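PDB 7JVH: glycoside Hydrolase Family 43_12 from Metagenome, which probably hydrolyses beta-D-xylosidic or alpha-L-arabinofuranosidic linkages in plant hemicellulose, as a gut-community glycoside hydrolase. Local coordinates for residues 325-337 against 545-559. Residues are numbered along the deposited sequence; the frame is centred on the assembly and turned at random.
Sequences NSKGNVNTGRETF and AAVLSTNFAGGFTGA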
# COMPACT_ATOMS: atom_id res chain seq x y z
N ASN A 325 -6.87 16.09 0.75
CA ASN A 325 -8.18 16.74 0.63
C ASN A 325 -8.01 18.24 0.87
O ASN A 325 -6.90 18.71 1.03
CB ASN A 325 -9.23 16.11 1.56
CG ASN A 325 -9.06 16.52 3.01
OD1 ASN A 325 -8.03 17.04 3.41
ND2 ASN A 325 -10.11 16.29 3.81
N SER A 326 -9.12 18.97 0.88
CA SER A 326 -9.11 20.44 1.02
C SER A 326 -8.47 20.95 2.32
O SER A 326 -8.05 22.10 2.38
CB SER A 326 -10.53 21.00 0.89
OG SER A 326 -11.39 20.49 1.89
N LYS A 327 -8.43 20.09 3.36
CA LYS A 327 -7.83 20.41 4.66
C LYS A 327 -6.40 19.85 4.83
O LYS A 327 -5.83 19.94 5.91
CB LYS A 327 -8.72 19.91 5.79
CG LYS A 327 -10.04 20.69 5.91
CD LYS A 327 -11.01 20.02 6.84
CE LYS A 327 -10.54 20.09 8.31
NZ LYS A 327 -10.40 21.50 8.79
N GLY A 328 -5.85 19.27 3.76
CA GLY A 328 -4.52 18.68 3.75
C GLY A 328 -4.40 17.26 4.27
O GLY A 328 -3.30 16.70 4.31
N ASN A 329 -5.53 16.66 4.67
CA ASN A 329 -5.54 15.30 5.19
C ASN A 329 -5.52 14.26 4.08
O ASN A 329 -5.97 14.54 2.98
CB ASN A 329 -6.75 15.09 6.10
CG ASN A 329 -6.70 15.97 7.31
OD1 ASN A 329 -5.63 16.36 7.73
ND2 ASN A 329 -7.86 16.29 7.87
N VAL A 330 -5.02 13.06 4.41
CA VAL A 330 -4.90 11.94 3.49
C VAL A 330 -5.48 10.68 4.12
O VAL A 330 -4.90 10.12 5.07
CB VAL A 330 -3.42 11.63 3.17
CG1 VAL A 330 -3.30 10.77 1.92
CG2 VAL A 330 -2.63 12.90 3.03
N ASN A 331 -6.63 10.24 3.57
CA ASN A 331 -7.26 8.98 3.93
C ASN A 331 -6.97 7.90 2.90
O ASN A 331 -7.34 6.74 3.07
CB ASN A 331 -8.76 9.16 4.11
CG ASN A 331 -9.10 10.09 5.26
OD1 ASN A 331 -8.32 11.00 5.60
ND2 ASN A 331 -10.28 9.89 5.87
N THR A 332 -6.28 8.29 1.82
CA THR A 332 -6.03 7.41 0.69
C THR A 332 -4.64 6.79 0.69
O THR A 332 -4.29 6.00 -0.21
CB THR A 332 -6.29 8.15 -0.65
OG1 THR A 332 -5.91 9.53 -0.53
CG2 THR A 332 -7.78 8.10 -0.97
N GLY A 333 -3.84 7.09 1.72
CA GLY A 333 -2.51 6.56 1.85
C GLY A 333 -1.59 7.13 0.77
O GLY A 333 -1.95 8.08 0.08
N ARG A 334 -0.40 6.54 0.64
CA ARG A 334 0.55 6.91 -0.38
C ARG A 334 0.35 6.00 -1.59
O ARG A 334 0.28 4.76 -1.45
CB ARG A 334 1.99 6.80 0.15
CG ARG A 334 2.32 7.77 1.27
CD ARG A 334 3.63 7.38 1.95
NE ARG A 334 3.46 6.10 2.66
CZ ARG A 334 4.44 5.31 3.07
NH1 ARG A 334 5.73 5.64 2.90
NH2 ARG A 334 4.13 4.19 3.68
N GLU A 335 0.27 6.61 -2.78
CA GLU A 335 -0.13 5.92 -4.00
C GLU A 335 1.04 5.83 -4.97
O GLU A 335 2.04 6.56 -4.82
CB GLU A 335 -1.28 6.68 -4.64
CG GLU A 335 -2.38 7.03 -3.64
CD GLU A 335 -3.52 7.79 -4.24
OE1 GLU A 335 -3.43 9.00 -4.36
OE2 GLU A 335 -4.54 7.16 -4.57
N THR A 336 0.96 4.85 -5.87
CA THR A 336 2.01 4.62 -6.88
C THR A 336 1.76 5.50 -8.10
O THR A 336 0.85 5.21 -8.84
CB THR A 336 1.98 3.20 -7.42
OG1 THR A 336 2.35 2.37 -6.33
CG2 THR A 336 2.94 2.99 -8.56
N PHE A 337 2.58 6.52 -8.28
CA PHE A 337 2.46 7.43 -9.43
C PHE A 337 3.48 7.03 -10.48
O PHE A 337 4.42 6.34 -10.17
CB PHE A 337 2.90 8.83 -9.04
CG PHE A 337 1.90 9.56 -8.18
CD1 PHE A 337 1.62 9.12 -6.91
CD2 PHE A 337 1.24 10.66 -8.67
CE1 PHE A 337 0.71 9.79 -6.13
CE2 PHE A 337 0.33 11.34 -7.88
CZ PHE A 337 0.06 10.90 -6.61
N ALA A 545 -13.88 13.00 8.84
CA ALA A 545 -13.03 12.17 7.98
C ALA A 545 -11.57 12.19 8.44
O ALA A 545 -10.81 11.27 8.14
CB ALA A 545 -13.14 12.65 6.53
N ALA A 546 -11.18 13.26 9.13
CA ALA A 546 -9.80 13.46 9.59
C ALA A 546 -9.34 12.30 10.50
O ALA A 546 -8.17 11.93 10.45
CB ALA A 546 -9.66 14.79 10.32
N VAL A 547 -10.28 11.74 11.29
CA VAL A 547 -10.03 10.62 12.19
C VAL A 547 -9.34 9.41 11.51
O VAL A 547 -8.56 8.69 12.17
CB VAL A 547 -11.35 10.14 12.87
CG1 VAL A 547 -11.17 8.80 13.57
CG2 VAL A 547 -11.84 11.17 13.89
N LEU A 548 -9.61 9.19 10.22
CA LEU A 548 -9.05 8.07 9.46
C LEU A 548 -7.85 8.46 8.58
O LEU A 548 -7.38 7.67 7.75
CB LEU A 548 -10.13 7.39 8.61
CG LEU A 548 -11.38 6.97 9.38
CD1 LEU A 548 -12.39 6.26 8.48
CD2 LEU A 548 -11.00 6.08 10.56
N SER A 549 -7.34 9.68 8.79
CA SER A 549 -6.17 10.16 8.10
C SER A 549 -4.87 9.73 8.80
O SER A 549 -4.79 9.62 10.04
CB SER A 549 -6.19 11.68 8.00
OG SER A 549 -6.00 12.30 9.27
N THR A 550 -3.85 9.50 7.97
CA THR A 550 -2.46 9.44 8.38
C THR A 550 -2.09 10.64 9.25
O THR A 550 -1.42 10.49 10.26
CB THR A 550 -1.57 9.34 7.15
OG1 THR A 550 -1.68 8.01 6.62
CG2 THR A 550 -0.12 9.66 7.48
N ASN A 551 -2.55 11.82 8.85
CA ASN A 551 -2.26 13.08 9.54
C ASN A 551 -2.65 13.04 11.00
O ASN A 551 -1.93 13.55 11.84
CB ASN A 551 -2.96 14.26 8.87
CG ASN A 551 -2.65 14.36 7.38
OD1 ASN A 551 -3.12 13.55 6.57
ND2 ASN A 551 -1.84 15.34 7.02
N PHE A 552 -3.81 12.42 11.29
CA PHE A 552 -4.38 12.39 12.63
C PHE A 552 -3.87 11.21 13.48
O PHE A 552 -3.52 11.40 14.64
CB PHE A 552 -5.91 12.40 12.53
CG PHE A 552 -6.61 12.36 13.86
CD1 PHE A 552 -6.87 13.53 14.57
CD2 PHE A 552 -7.02 11.16 14.40
CE1 PHE A 552 -7.50 13.48 15.79
CE2 PHE A 552 -7.68 11.11 15.62
CZ PHE A 552 -7.92 12.28 16.31
N ALA A 553 -3.81 10.02 12.89
CA ALA A 553 -3.49 8.78 13.57
C ALA A 553 -2.03 8.35 13.44
O ALA A 553 -1.60 7.38 14.06
CB ALA A 553 -4.35 7.68 13.00
N GLY A 554 -1.27 9.06 12.60
CA GLY A 554 0.10 8.67 12.29
C GLY A 554 0.10 7.40 11.49
O GLY A 554 -0.94 6.90 11.13
N GLY A 555 1.30 6.90 11.19
CA GLY A 555 1.45 5.65 10.48
C GLY A 555 1.92 5.82 9.06
O GLY A 555 2.30 6.92 8.64
N PHE A 556 1.85 4.72 8.32
CA PHE A 556 2.28 4.61 6.94
C PHE A 556 1.20 4.03 6.02
O PHE A 556 1.52 3.53 4.94
CB PHE A 556 3.49 3.67 6.91
CG PHE A 556 4.78 4.29 7.40
CD1 PHE A 556 5.21 5.53 6.93
CD2 PHE A 556 5.59 3.59 8.28
CE1 PHE A 556 6.41 6.06 7.37
CE2 PHE A 556 6.80 4.11 8.71
CZ PHE A 556 7.21 5.35 8.25
N THR A 557 -0.07 4.08 6.45
CA THR A 557 -1.16 3.41 5.73
C THR A 557 -2.38 4.27 5.43
O THR A 557 -2.67 5.22 6.14
CB THR A 557 -1.66 2.19 6.49
OG1 THR A 557 -2.07 2.59 7.83
CG2 THR A 557 -0.59 1.12 6.53
N GLY A 558 -3.10 3.89 4.38
CA GLY A 558 -4.37 4.51 4.02
C GLY A 558 -5.56 3.80 4.69
O GLY A 558 -5.47 2.66 5.08
N ALA A 559 -6.68 4.50 4.74
CA ALA A 559 -7.92 3.94 5.26
C ALA A 559 -8.40 2.77 4.42
O ALA A 559 -8.02 2.63 3.25
CB ALA A 559 -9.01 5.02 5.34
O HOH W 1 -4.14 7.92 4.38
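N331 reaches with its amide into the 545-549 segment, OD1 alongside S549 CB and ND2 donating to A545 O at 2.7 Å, nearly straight at 167° and close to the amide plane. CG anti to the carbonyl carbon (chi1 -64°) aims the amide that way. A545 O also takes L548 N, from the opposite face of its plane, and Y526 OH bonds to N331 ND2 as well. A leucine in place of N331 would probably leave A545 O without its side-chain donor and the hydroxyl of Y526 without its amide partner. Separately, A559 N donates to N331 O at 2.9 Å from above the carbonyl plane. V330 is gripped through its backbone: its N donates to N551 OD1 at 2.9 Å, and its O receives the backbone N of T550, first residue of helix 550-553, almost along the C=O axis. N329 OD1 lies against CB and CG of N551, the amide planes 53° apart, and N329 ND2 against A546 CB. R334, bent at chi3, sends NH2 to F556 O at 3.0 Å; F556 CD1 lies over one guanidinium face, toward its rim, and NH1 hydrogen-bonds a glycerol, probably from the crystallisation liquor. A CB on G333 or G558 would run into the opposing segment. Thus a five-bladed beta-propeller blade, 300-350, with V330 against I322 of strand 316-322, meets the C-terminal beta-sandwich at the link between strands 536-544 and 560-566.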